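Local coordinates for surface glycoprotein (Trypanosoma brucei, PDB 5KLH) that is a procyclic-stage surface antigen whose bilobed extracellular domain probably serves as a sensor on the insect-form parasite, at residues 154-159 and 193-198; 79-84 and 168-173; 101-106 and 140-145; 16-21 and 206-211. All blocks are in the same frame, centred on the assembly; numbering follows the deposited sequence.

Overall arrangement
Three of the four contacts lie in the larger, sheet-rich lobe of this ectodomain, and interaction 3 lies in the other, disulfide-rich lobe. Its centre is about 36 Å from that of interaction 1 and 45 Å from that of interaction 2, which lies on the opposite side of the chain's centre. Strand 145-164 runs from just beside interaction 3 through interaction 1, and its next neighbour in sequence and sheet, strand 170-172, carries interaction 2. Interaction 4 joins the two terminal helices and encloses the other three along the chain. It touches interaction 1 through Tyr-159 CE2 and Phe-209 CZ, 4.2 Å apart, and its centre lies about 18 Å from that of interaction 2.

Interaction 1 (154-159 and 193-198); sequences YLSKLY and VPQDKV
Over one face of the Tyr-154 ring lies the start of Pro-194: its N sits above the ring centre, and its CD, 3.9 Å from the centroid and 12° off the normal, makes a CH-pi contact. The two side chains run in the same direction, with Pro-194 CG 3.7 Å from Tyr-154 CE2 near the outer end. CG of Tyr-154 stands anti to its carbonyl carbon (chi1 -59°), which sets the ring beside the 193-194 peptide; the His-92 ring meets it too, with planes about 35° apart. The second flat group is the amide of Gln-195. Its chain bends at chi2, and NE2 turns back to Val-193 O at 2.9 Å, the acceptor lying in the amide plane. OE1 is left to accept from a water that also accepts from Ser-156 OG and donates to Lys-197 O, so this water ties the two segments together where their side chains stop short of bonding directly. Here strand 145-164 carries a classic beta bulge, Ser-156 and Lys-157 both facing Gly-189, while its other side begins parallel pairing with strand 197-204 through Ser-156 and Gln-199. The buried Val-198 packs against the leucines, crossing Leu-155 at about a right angle: CG1 lies 4.1 Å from Leu-155 CG and 4.0 Å from Leu-158 CB, and Val-198 CA approaches Ser-156 O at 3.5 Å. Leu-73, from strand 72-79, touches both Leu-155 and Val-198.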
loop_
_atom_site.group_PDB
_atom_site.type_symbol
_atom_site.label_atom_id
_atom_site.label_comp_id
_atom_site.label_asym_id
_atom_site.label_seq_id
_atom_site.Cartn_x
_atom_site.Cartn_y
_atom_site.Cartn_z
ATOM N N TYR A 154 -9.338 9.782 -1.280
ATOM C CA TYR A 154 -10.508 8.924 -1.430
ATOM C C TYR A 154 -10.131 7.610 -2.087
ATOM O O TYR A 154 -9.465 7.594 -3.131
ATOM C CB TYR A 154 -11.591 9.625 -2.234
ATOM C CG TYR A 154 -12.050 10.913 -1.603
ATOM C CD1 TYR A 154 -11.368 12.095 -1.821
ATOM C CD2 TYR A 154 -13.158 10.938 -0.758
ATOM C CE1 TYR A 154 -11.786 13.278 -1.243
ATOM C CE2 TYR A 154 -13.577 12.125 -0.170
ATOM C CZ TYR A 154 -12.885 13.278 -0.407
ATOM O OH TYR A 154 -13.308 14.452 0.184
ATOM N N LEU A 155 -10.571 6.514 -1.487
ATOM C CA LEU A 155 -10.268 5.183 -1.993
ATOM C C LEU A 155 -10.737 4.973 -3.430
ATOM O O LEU A 155 -11.904 5.228 -3.755
ATOM C CB LEU A 155 -10.919 4.131 -1.101
ATOM C CG LEU A 155 -10.595 2.683 -1.448
ATOM C CD1 LEU A 155 -9.116 2.396 -1.217
ATOM C CD2 LEU A 155 -11.457 1.793 -0.579
ATOM N N SER A 156 -9.830 4.473 -4.267
ATOM C CA SER A 156 -10.111 4.233 -5.677
ATOM C C SER A 156 -9.758 2.805 -6.073
ATOM O O SER A 156 -10.434 2.196 -6.898
ATOM C CB SER A 156 -9.337 5.214 -6.538
ATOM O OG SER A 156 -9.576 4.961 -7.909
ATOM N N LYS A 157 -8.670 2.302 -5.501
ATOM C CA LYS A 157 -8.182 0.961 -5.803
ATOM C C LYS A 157 -7.808 0.303 -4.483
ATOM O O LYS A 157 -6.968 0.818 -3.757
ATOM C CB LYS A 157 -6.987 1.022 -6.764
ATOM C CG LYS A 157 -6.618 -0.317 -7.377
ATOM C CD LYS A 157 -5.664 -0.162 -8.568
ATOM C CE LYS A 157 -6.191 0.835 -9.597
ATOM N NZ LYS A 157 -5.248 1.016 -10.743
ATOM N N LEU A 158 -8.443 -0.829 -4.176
ATOM C CA LEU A 158 -8.190 -1.537 -2.941
ATOM C C LEU A 158 -7.415 -2.803 -3.271
ATOM O O LEU A 158 -7.877 -3.593 -4.086
ATOM C CB LEU A 158 -9.511 -1.869 -2.246
ATOM C CG LEU A 158 -9.397 -2.673 -0.950
ATOM C CD1 LEU A 158 -8.856 -1.799 0.147
ATOM C CD2 LEU A 158 -10.750 -3.242 -0.568
ATOM N N TYR A 159 -6.229 -2.962 -2.688
ATOM C CA TYR A 159 -5.384 -4.139 -2.930
ATOM C C TYR A 159 -5.452 -5.107 -1.771
ATOM O O TYR A 159 -5.151 -4.725 -0.638
ATOM C CB TYR A 159 -3.923 -3.727 -3.128
ATOM C CG TYR A 159 -3.667 -2.762 -4.254
ATOM C CD1 TYR A 159 -3.951 -1.404 -4.113
ATOM C CD2 TYR A 159 -3.096 -3.193 -5.437
ATOM C CE1 TYR A 159 -3.691 -0.514 -5.142
ATOM C CE2 TYR A 159 -2.830 -2.308 -6.468
ATOM C CZ TYR A 159 -3.130 -0.971 -6.305
ATOM O OH TYR A 159 -2.860 -0.084 -7.319
ATOM N N VAL A 193 -10.628 13.214 -5.162
ATOM C CA VAL A 193 -12.052 13.524 -5.061
ATOM C C VAL A 193 -12.837 12.245 -4.837
ATOM O O VAL A 193 -12.328 11.154 -5.096
ATOM C CB VAL A 193 -12.586 14.235 -6.326
ATOM C CG1 VAL A 193 -11.768 15.472 -6.661
ATOM C CG2 VAL A 193 -12.592 13.277 -7.469
ATOM N N PRO A 194 -14.073 12.369 -4.330
ATOM C CA PRO A 194 -14.893 11.184 -4.077
ATOM C C PRO A 194 -15.090 10.298 -5.313
ATOM O O PRO A 194 -15.200 10.785 -6.447
ATOM C CB PRO A 194 -16.222 11.782 -3.603
ATOM C CG PRO A 194 -15.817 13.073 -2.958
ATOM C CD PRO A 194 -14.703 13.600 -3.815
ATOM N N GLN A 195 -15.102 8.990 -5.079
ATOM C CA GLN A 195 -15.262 7.995 -6.134
ATOM C C GLN A 195 -16.641 7.332 -6.062
ATOM O O GLN A 195 -17.177 7.160 -4.961
ATOM C CB GLN A 195 -14.161 6.934 -6.021
ATOM C CG GLN A 195 -12.741 7.483 -6.074
ATOM C CD GLN A 195 -12.406 8.105 -7.411
ATOM O OE1 GLN A 195 -12.318 7.420 -8.435
ATOM N NE2 GLN A 195 -12.223 9.421 -7.412
ATOM N N ASP A 196 -17.212 6.933 -7.200
ATOM C CA ASP A 196 -18.503 6.235 -7.134
ATOM C C ASP A 196 -18.307 4.720 -7.222
ATOM O O ASP A 196 -19.252 3.946 -7.066
ATOM C CB ASP A 196 -19.471 6.719 -8.219
ATOM C CG ASP A 196 -18.939 6.517 -9.628
ATOM O OD1 ASP A 196 -17.859 5.914 -9.787
ATOM O OD2 ASP A 196 -19.612 6.961 -10.587
ATOM N N LYS A 197 -17.070 4.302 -7.450
ATOM C CA LYS A 197 -16.751 2.876 -7.466
ATOM C C LYS A 197 -15.286 2.650 -7.127
ATOM O O LYS A 197 -14.462 3.548 -7.274
ATOM C CB LYS A 197 -17.088 2.268 -8.827
ATOM C CG LYS A 197 -16.467 3.009 -10.013
ATOM C CD LYS A 197 -17.082 2.533 -11.333
ATOM C CE LYS A 197 -16.700 3.432 -12.493
ATOM N NZ LYS A 197 -17.228 4.806 -12.299
ATOM N N VAL A 198 -14.979 1.438 -6.656
ATOM C CA VAL A 198 -13.633 1.076 -6.246
ATOM C C VAL A 198 -13.192 -0.207 -6.931
ATOM O O VAL A 198 -13.910 -1.203 -6.875
ATOM C CB VAL A 198 -13.550 0.880 -4.698
ATOM C CG1 VAL A 198 -12.221 0.289 -4.306
ATOM C CG2 VAL A 198 -13.780 2.213 -3.999
HETATM O O HOH W 1 -12.459 4.677 -8.811
#

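Interaction 2 (79-84 and 168-173); sequences INTVAP and GEYRES
Two backbone hydrogen bonds join Tyr-170 to the 79-84 loop: Tyr-170 N gives to Thr-81 O at 2.8 Å, with an N-H...O angle of 140°, and Ala-83 N gives to Tyr-170 O at 2.8 Å, nearly straight at 173°. They bracket a single beta bridge between Val-82 and Tyr-170, whose CA atoms are 4.5 Å apart. A water extends the pairing by one step, donating to Ala-83 O and accepting from Glu-172 N. Thr-81 O is further enclosed by carbon, with Glu-169 CB 3.3 Å away and the Tyr-170 ring meeting it with an edge, the oxygen in the ring plane. On the same rim Thr-81 OG1 comes within 3.7 Å of Tyr-170 CD1; the two side chains run alongside each other in the same direction. That hydroxyl also lies unusually close to Asn-80 O, which leaves a hydrogen bond between them doubtful. Farther out, Val-82 CG2 touches Tyr-170 CB at 4.0 Å, and Ala-83 CB meets Arg-171 CB. Trp-29 packs against Thr-81 and Val-82 and meets the Tyr-170 ring edge-to-face, while Glu-172 reaches Arg-87 in a salt bridge. The arrangement is that of a type II turn, Ile-79 to Val-82, at the end of a beta hairpin, bridged at the surface to the short edge strand 170-172.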
loop_
_atom_site.group_PDB
_atom_site.type_symbol
_atom_site.label_atom_id
_atom_site.label_comp_id
_atom_site.label_asym_id
_atom_site.label_seq_id
_atom_site.Cartn_x
_atom_site.Cartn_y
_atom_site.Cartn_z
ATOM N N ILE A 79 -14.002 -15.829 -3.284
ATOM C CA ILE A 79 -13.192 -16.287 -4.399
ATOM C C ILE A 79 -12.891 -17.763 -4.219
ATOM O O ILE A 79 -12.495 -18.194 -3.133
ATOM C CB ILE A 79 -11.891 -15.481 -4.489
ATOM C CG1 ILE A 79 -12.218 -14.010 -4.779
ATOM C CG2 ILE A 79 -10.959 -16.043 -5.562
ATOM C CD1 ILE A 79 -12.784 -13.764 -6.208
ATOM N N ASN A 80 -13.115 -18.533 -5.277
ATOM C CA ASN A 80 -12.811 -19.960 -5.299
ATOM C C ASN A 80 -11.392 -20.217 -4.788
ATOM O O ASN A 80 -10.443 -19.585 -5.253
ATOM C CB ASN A 80 -12.995 -20.491 -6.731
ATOM C CG ASN A 80 -12.799 -21.982 -6.839
ATOM O OD1 ASN A 80 -13.356 -22.753 -6.056
ATOM N ND2 ASN A 80 -12.005 -22.402 -7.820
ATOM N N THR A 81 -11.290 -21.121 -3.806
ATOM C CA THR A 81 -10.059 -21.575 -3.141
ATOM C C THR A 81 -9.507 -20.583 -2.108
ATOM O O THR A 81 -8.517 -20.876 -1.453
ATOM C CB THR A 81 -8.898 -21.944 -4.156
ATOM O OG1 THR A 81 -8.277 -20.765 -4.694
ATOM C CG2 THR A 81 -9.404 -22.838 -5.287
ATOM N N VAL A 82 -10.163 -19.436 -1.933
ATOM C CA VAL A 82 -9.767 -18.491 -0.890
ATOM C C VAL A 82 -10.803 -18.475 0.237
ATOM O O VAL A 82 -11.974 -18.174 -0.003
ATOM C CB VAL A 82 -9.603 -17.049 -1.470
ATOM C CG1 VAL A 82 -9.093 -16.094 -0.402
ATOM C CG2 VAL A 82 -8.644 -17.060 -2.651
ATOM N N ALA A 83 -10.396 -18.820 1.458
ATOM C CA ALA A 83 -11.329 -18.749 2.587
ATOM C C ALA A 83 -11.978 -17.372 2.631
ATOM O O ALA A 83 -11.275 -16.370 2.657
ATOM C CB ALA A 83 -10.624 -19.033 3.903
ATOM N N PRO A 84 -13.321 -17.318 2.622
ATOM C CA PRO A 84 -13.968 -16.007 2.550
ATOM C C PRO A 84 -13.534 -15.058 3.663
ATOM O O PRO A 84 -13.275 -15.470 4.806
ATOM C CB PRO A 84 -15.455 -16.344 2.678
ATOM C CG PRO A 84 -15.556 -17.741 2.141
ATOM C CD PRO A 84 -14.297 -18.422 2.562
ATOM N N GLY A 168 -3.207 -26.320 0.361
ATOM C CA GLY A 168 -3.456 -26.158 -1.062
ATOM C C GLY A 168 -4.503 -25.125 -1.448
ATOM O O GLY A 168 -4.847 -24.969 -2.631
ATOM N N GLU A 169 -5.017 -24.420 -0.448
ATOM C CA GLU A 169 -5.914 -23.304 -0.692
ATOM C C GLU A 169 -5.330 -22.036 -0.068
ATOM O O GLU A 169 -4.120 -21.978 0.207
ATOM C CB GLU A 169 -7.315 -23.641 -0.175
ATOM C CG GLU A 169 -7.882 -24.853 -0.930
ATOM C CD GLU A 169 -9.401 -24.931 -0.935
ATOM O OE1 GLU A 169 -10.009 -24.795 0.146
ATOM O OE2 GLU A 169 -9.975 -25.146 -2.030
ATOM N N TYR A 170 -6.168 -21.015 0.103
ATOM C CA TYR A 170 -5.705 -19.685 0.509
ATOM C C TYR A 170 -6.602 -19.067 1.582
ATOM O O TYR A 170 -7.743 -19.499 1.772
ATOM C CB TYR A 170 -5.642 -18.744 -0.709
ATOM C CG TYR A 170 -4.738 -19.227 -1.817
ATOM C CD1 TYR A 170 -5.206 -20.115 -2.777
ATOM C CD2 TYR A 170 -3.419 -18.802 -1.896
ATOM C CE1 TYR A 170 -4.388 -20.567 -3.782
ATOM C CE2 TYR A 170 -2.590 -19.246 -2.900
ATOM C CZ TYR A 170 -3.082 -20.129 -3.842
ATOM O OH TYR A 170 -2.272 -20.587 -4.852
ATOM N N ARG A 171 -6.064 -18.065 2.285
ATOM C CA ARG A 171 -6.788 -17.315 3.315
ATOM C C ARG A 171 -6.200 -15.914 3.317
ATOM O O ARG A 171 -5.126 -15.717 2.742
ATOM C CB ARG A 171 -6.640 -17.973 4.688
ATOM C CG ARG A 171 -5.200 -17.994 5.147
ATOM C CD ARG A 171 -5.032 -18.777 6.427
ATOM N NE ARG A 171 -3.648 -19.213 6.555
ATOM C CZ ARG A 171 -3.240 -20.178 7.369
ATOM N NH1 ARG A 171 -4.109 -20.813 8.142
ATOM N NH2 ARG A 171 -1.958 -20.507 7.403
ATOM N N GLU A 172 -6.867 -14.941 3.938
ATOM C CA GLU A 172 -6.284 -13.604 3.913
ATOM C C GLU A 172 -4.912 -13.612 4.558
ATOM O O GLU A 172 -4.709 -14.223 5.627
ATOM C CB GLU A 172 -7.144 -12.542 4.606
ATOM C CG GLU A 172 -6.561 -11.143 4.289
ATOM C CD GLU A 172 -7.266 -9.949 4.911
ATOM O OE1 GLU A 172 -8.125 -10.107 5.812
ATOM O OE2 GLU A 172 -6.916 -8.820 4.490
ATOM N N SER A 173 -3.975 -12.949 3.889
ATOM C CA SER A 173 -2.630 -12.769 4.413
ATOM C C SER A 173 -2.649 -12.104 5.779
ATOM O O SER A 173 -3.433 -11.176 6.039
ATOM C CB SER A 173 -1.776 -11.949 3.439
ATOM O OG SER A 173 -0.464 -11.770 3.942
HETATM O O HOH W 2 -9.397 -15.770 4.544
#

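Interaction 3 (101-106 and 140-145); sequences CSSSQC and CRLGEK
Cys-101 and the type II beta turn from Arg-141 to Glu-144 meet in the disulfide-rich lobe, where the end of strand 85-100 faces the chain that leads into strand 145-164. Two backbone hydrogen bonds fasten them: Cys-101 N to Glu-144 O, 2.8 Å and almost straight at 170°, and Gly-143 N to Cys-101 O, also 2.8 Å. A single residue thus uses both its N-H and its carbonyl on the turn. Its side chain presses into the same place: SG stands anti to the backbone N (chi1 179°), which lays the sulfur near Cys-140 O and Arg-141 O, both 3.5 Å from Cys-101 SG, while Cys-101 CB lies 3.2 Å from Arg-141 O. Cys-140 SG lies 3.9 Å from Cys-101 CB. Each of these cysteines belongs to a different disulfide, Cys-101 with Cys-115 and Cys-140 with Cys-146, and Cys-106 pairs with Cys-113, so three crosslinks converge on this small, largely irregular region beside helix 116-128. Leu-142, at the second position of the turn, bridges toward the 3-10 segment 103-104: its CD1 branch lies 3.7 Å from Ser-103 N, and its CB is 4.1 Å from Cys-106 SG. Gly-143 takes the third position with a positive phi of 92°, as a type II turn requires. The turn is braced from within by Glu-144, whose OE1 accepts Arg-141 N through the anti lone pair and takes a second bond from Ser-137 OG; Ser-137 OG is also bonded to Cys-140 N.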
loop_
_atom_site.group_PDB
_atom_site.type_symbol
_atom_site.label_atom_id
_atom_site.label_comp_id
_atom_site.label_asym_id
_atom_site.label_seq_id
_atom_site.Cartn_x
_atom_site.Cartn_y
_atom_site.Cartn_z
ATOM N N CYS A 101 10.826 16.360 15.353
ATOM C CA CYS A 101 12.187 16.877 15.415
ATOM C C CYS A 101 13.108 15.769 15.894
ATOM O O CYS A 101 12.972 15.282 17.017
ATOM C CB CYS A 101 12.279 18.094 16.335
ATOM S SG CYS A 101 13.948 18.777 16.467
ATOM N N SER A 102 14.034 15.377 15.028
ATOM C CA SER A 102 15.009 14.337 15.334
ATOM C C SER A 102 16.408 14.913 15.207
ATOM O O SER A 102 16.574 15.981 14.629
ATOM C CB SER A 102 14.840 13.163 14.389
ATOM O OG SER A 102 15.164 13.572 13.077
ATOM N N SER A 103 17.411 14.195 15.700
ATOM C CA SER A 103 18.776 14.716 15.648
ATOM C C SER A 103 19.204 15.027 14.224
ATOM O O SER A 103 19.955 15.984 14.001
ATOM C CB SER A 103 19.766 13.732 16.284
ATOM O OG SER A 103 19.553 13.643 17.683
ATOM N N SER A 104 18.697 14.253 13.263
ATOM C CA SER A 104 19.117 14.369 11.865
ATOM C C SER A 104 18.797 15.739 11.283
ATOM O O SER A 104 19.488 16.206 10.389
ATOM C CB SER A 104 18.471 13.275 11.014
ATOM O OG SER A 104 17.062 13.410 10.997
ATOM N N GLN A 105 17.750 16.383 11.788
ATOM C CA GLN A 105 17.382 17.701 11.276
ATOM C C GLN A 105 17.429 18.784 12.340
ATOM O O GLN A 105 16.793 19.833 12.192
ATOM C CB GLN A 105 15.990 17.647 10.655
ATOM C CG GLN A 105 15.935 16.846 9.369
ATOM C CD GLN A 105 14.537 16.762 8.818
ATOM O OE1 GLN A 105 13.581 16.504 9.561
ATOM N NE2 GLN A 105 14.399 16.983 7.514
ATOM N N CYS A 106 18.197 18.529 13.394
ATOM C CA CYS A 106 18.241 19.396 14.571
ATOM C C CYS A 106 19.445 20.317 14.502
ATOM O O CYS A 106 20.542 19.867 14.211
ATOM C CB CYS A 106 18.297 18.548 15.848
ATOM S SG CYS A 106 17.421 19.225 17.271
ATOM N N CYS A 140 9.746 23.728 18.326
ATOM C CA CYS A 140 10.158 22.481 17.671
ATOM C C CYS A 140 11.492 21.938 18.202
ATOM O O CYS A 140 12.454 21.800 17.441
ATOM C CB CYS A 140 10.241 22.701 16.159
ATOM S SG CYS A 140 10.301 21.196 15.177
ATOM N N ARG A 141 11.539 21.657 19.504
ATOM C CA ARG A 141 12.744 21.145 20.166
ATOM C C ARG A 141 12.932 19.674 19.862
ATOM O O ARG A 141 11.995 19.013 19.422
ATOM C CB ARG A 141 12.673 21.325 21.686
ATOM C CG ARG A 141 12.373 22.735 22.181
ATOM C CD ARG A 141 12.441 22.772 23.712
ATOM N NE ARG A 141 11.760 23.927 24.300
ATOM C CZ ARG A 141 12.275 25.153 24.362
ATOM N NH1 ARG A 141 13.478 25.401 23.854
ATOM N NH2 ARG A 141 11.584 26.139 24.922
ATOM N N LEU A 142 14.131 19.168 20.127
ATOM C CA LEU A 142 14.436 17.753 19.932
ATOM C C LEU A 142 13.355 16.875 20.537
ATOM O O LEU A 142 12.993 17.044 21.702
ATOM C CB LEU A 142 15.794 17.414 20.549
ATOM C CG LEU A 142 16.275 15.980 20.387
ATOM C CD1 LEU A 142 16.337 15.630 18.928
ATOM C CD2 LEU A 142 17.644 15.798 21.033
ATOM N N GLY A 143 12.818 15.961 19.733
ATOM C CA GLY A 143 11.858 14.992 20.227
ATOM C C GLY A 143 10.406 15.418 20.106
ATOM O O GLY A 143 9.503 14.600 20.314
ATOM N N GLU A 144 10.171 16.686 19.770
ATOM C CA GLU A 144 8.802 17.190 19.663
ATOM C C GLU A 144 8.132 16.837 18.340
ATOM O O GLU A 144 8.780 16.752 17.297
ATOM C CB GLU A 144 8.765 18.717 19.847
ATOM C CG GLU A 144 9.161 19.193 21.223
ATOM C CD GLU A 144 8.636 20.581 21.518
ATOM O OE1 GLU A 144 9.246 21.563 21.060
ATOM O OE2 GLU A 144 7.602 20.689 22.208
ATOM N N LYS A 145 6.820 16.628 18.399
ATOM C CA LYS A 145 5.999 16.568 17.196
ATOM C C LYS A 145 5.583 17.993 16.885
ATOM O O LYS A 145 4.750 18.561 17.594
ATOM C CB LYS A 145 4.768 15.681 17.398
ATOM C CG LYS A 145 5.082 14.307 17.970
ATOM C CD LYS A 145 5.934 13.514 17.003
ATOM C CE LYS A 145 6.357 12.163 17.576
ATOM N NZ LYS A 145 7.229 11.410 16.612
#

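Interaction 4 (16-21 and 206-211); sequences KAVSAF and GDPFIA
Phe-21 takes Pro-208 over one face of its ring: CD of the proline sits above the ring centre, 3.4 Å from the centroid and 11° off the normal, a close CH-pi contact. The two terminal helices of the chain meet here, the C-terminal end of helix 12-20 against the N-terminal start of helix 208-215. Phe-21, the first residue beyond the earlier helix, has CG anti to its backbone N (chi1 180°), and this swings the ring across the proline. At the ring's outer end Asp-207 OD1 comes within 3.3 Å of Phe-21 CZ, approaching obliquely, with ring and carboxylate planes 74° apart. One turn back along the first helix, Ala-17 CB meets Ala-211 CB at 3.7 Å, the small methyls allowing the helices to come close, and Val-18 CG2 rests 4.2 Å from Pro-208 CB. Ile-53 of strand 51-63 touches both Val-18 and Pro-208, so the pair of helices leans on the sheet.

The carboxylate is held by its capping role, and Pro-208 follows it as the first residue of the second helix. Asp-207 is the N-cap: OD2 accepts Phe-209 N at 2.8 Å, from the anti side and somewhat out of the carboxylate plane. Ser-55 OG also bonds to OD2, and Val-56 N to OD1, so the buried carboxylate is gripped at both oxygens by strand 51-63. One water donates to both Ala-17 O and Gly-206 O, 2.7 Å from each, and so links the two segments.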
loop_
_atom_site.group_PDB
_atom_site.type_symbol
_atom_site.label_atom_id
_atom_site.label_comp_id
_atom_site.label_asym_id
_atom_site.label_seq_id
_atom_site.Cartn_x
_atom_site.Cartn_y
_atom_site.Cartn_z
ATOM N N LYS A 16 14.430 -14.631 -7.026
ATOM C CA LYS A 16 14.047 -15.888 -6.434
ATOM C C LYS A 16 12.528 -15.982 -6.320
ATOM O O LYS A 16 11.962 -17.042 -6.540
ATOM C CB LYS A 16 14.740 -16.063 -5.079
ATOM C CG LYS A 16 16.226 -16.389 -5.253
ATOM C CD LYS A 16 16.997 -16.377 -3.939
ATOM C CE LYS A 16 18.380 -17.004 -4.118
ATOM N NZ LYS A 16 19.256 -16.777 -2.934
ATOM N N ALA A 17 11.883 -14.862 -6.008
ATOM C CA ALA A 17 10.425 -14.817 -5.921
ATOM C C ALA A 17 9.788 -15.083 -7.285
ATOM O O ALA A 17 8.791 -15.802 -7.390
ATOM C CB ALA A 17 9.960 -13.464 -5.370
ATOM N N VAL A 18 10.378 -14.512 -8.326
ATOM C CA VAL A 18 9.873 -14.698 -9.679
ATOM C C VAL A 18 9.966 -16.172 -10.074
ATOM O O VAL A 18 9.028 -16.741 -10.623
ATOM C CB VAL A 18 10.653 -13.817 -10.665
ATOM C CG1 VAL A 18 10.298 -14.166 -12.103
ATOM C CG2 VAL A 18 10.351 -12.353 -10.393
ATOM N N SER A 19 11.101 -16.789 -9.757
ATOM C CA SER A 19 11.318 -18.201 -10.065
ATOM C C SER A 19 10.360 -19.120 -9.328
ATOM O O SER A 19 9.930 -20.143 -9.866
ATOM C CB SER A 19 12.750 -18.599 -9.729
ATOM O OG SER A 19 13.655 -17.832 -10.495
ATOM N N ALA A 20 10.045 -18.761 -8.090
ATOM C CA ALA A 20 9.148 -19.555 -7.252
ATOM C C ALA A 20 7.660 -19.353 -7.558
ATOM O O ALA A 20 6.835 -20.156 -7.124
ATOM C CB ALA A 20 9.408 -19.247 -5.795
ATOM N N PHE A 21 7.323 -18.294 -8.300
ATOM C CA PHE A 21 5.928 -17.936 -8.550
ATOM C C PHE A 21 5.241 -18.964 -9.441
ATOM O O PHE A 21 5.680 -19.225 -10.569
ATOM C CB PHE A 21 5.851 -16.535 -9.182
ATOM C CG PHE A 21 4.450 -16.053 -9.486
ATOM C CD1 PHE A 21 3.470 -16.014 -8.499
ATOM C CD2 PHE A 21 4.138 -15.582 -10.754
ATOM C CE1 PHE A 21 2.191 -15.533 -8.791
ATOM C CE2 PHE A 21 2.868 -15.104 -11.050
ATOM C CZ PHE A 21 1.893 -15.085 -10.075
ATOM N N GLY A 206 2.940 -14.504 -2.923
ATOM C CA GLY A 206 4.162 -14.695 -3.687
ATOM C C GLY A 206 4.180 -14.014 -5.046
ATOM O O GLY A 206 5.100 -14.247 -5.840
ATOM N N ASP A 207 3.194 -13.164 -5.328
ATOM C CA ASP A 207 3.169 -12.503 -6.642
ATOM C C ASP A 207 4.373 -11.603 -6.854
ATOM O O ASP A 207 4.801 -10.914 -5.939
ATOM C CB ASP A 207 1.899 -11.677 -6.818
ATOM C CG ASP A 207 1.636 -11.355 -8.264
ATOM O OD1 ASP A 207 0.957 -12.175 -8.907
ATOM O OD2 ASP A 207 2.096 -10.283 -8.744
ATOM N N PRO A 208 4.916 -11.581 -8.080
ATOM C CA PRO A 208 6.055 -10.696 -8.329
ATOM C C PRO A 208 5.716 -9.214 -8.147
ATOM O O PRO A 208 6.610 -8.405 -7.902
ATOM C CB PRO A 208 6.405 -11.005 -9.789
ATOM C CG PRO A 208 6.038 -12.456 -9.941
ATOM C CD PRO A 208 4.723 -12.551 -9.175
ATOM N N PHE A 209 4.444 -8.851 -8.282
ATOM C CA PHE A 209 4.051 -7.464 -8.025
ATOM C C PHE A 209 4.394 -7.084 -6.576
ATOM O O PHE A 209 4.931 -5.999 -6.314
ATOM C CB PHE A 209 2.548 -7.272 -8.300
ATOM C CG PHE A 209 2.042 -5.868 -8.047
ATOM C CD1 PHE A 209 1.564 -5.505 -6.802
ATOM C CD2 PHE A 209 2.005 -4.936 -9.068
ATOM C CE1 PHE A 209 1.094 -4.228 -6.561
ATOM C CE2 PHE A 209 1.530 -3.655 -8.836
ATOM C CZ PHE A 209 1.071 -3.304 -7.578
ATOM N N ILE A 210 4.076 -7.974 -5.643
ATOM C CA ILE A 210 4.342 -7.713 -4.230
ATOM C C ILE A 210 5.850 -7.783 -3.967
ATOM O O ILE A 210 6.406 -6.913 -3.295
ATOM C CB ILE A 210 3.574 -8.691 -3.334
ATOM C CG1 ILE A 210 2.079 -8.359 -3.380
ATOM C CG2 ILE A 210 4.119 -8.656 -1.912
ATOM C CD1 ILE A 210 1.190 -9.368 -2.669
ATOM N N ALA A 211 6.517 -8.791 -4.532
ATOM C CA ALA A 211 7.976 -8.886 -4.412
ATOM C C ALA A 211 8.696 -7.637 -4.928
ATOM O O ALA A 211 9.633 -7.147 -4.288
ATOM C CB ALA A 211 8.482 -10.121 -5.130
HETATM O O HOH W 3 6.928 -16.147 -5.514
#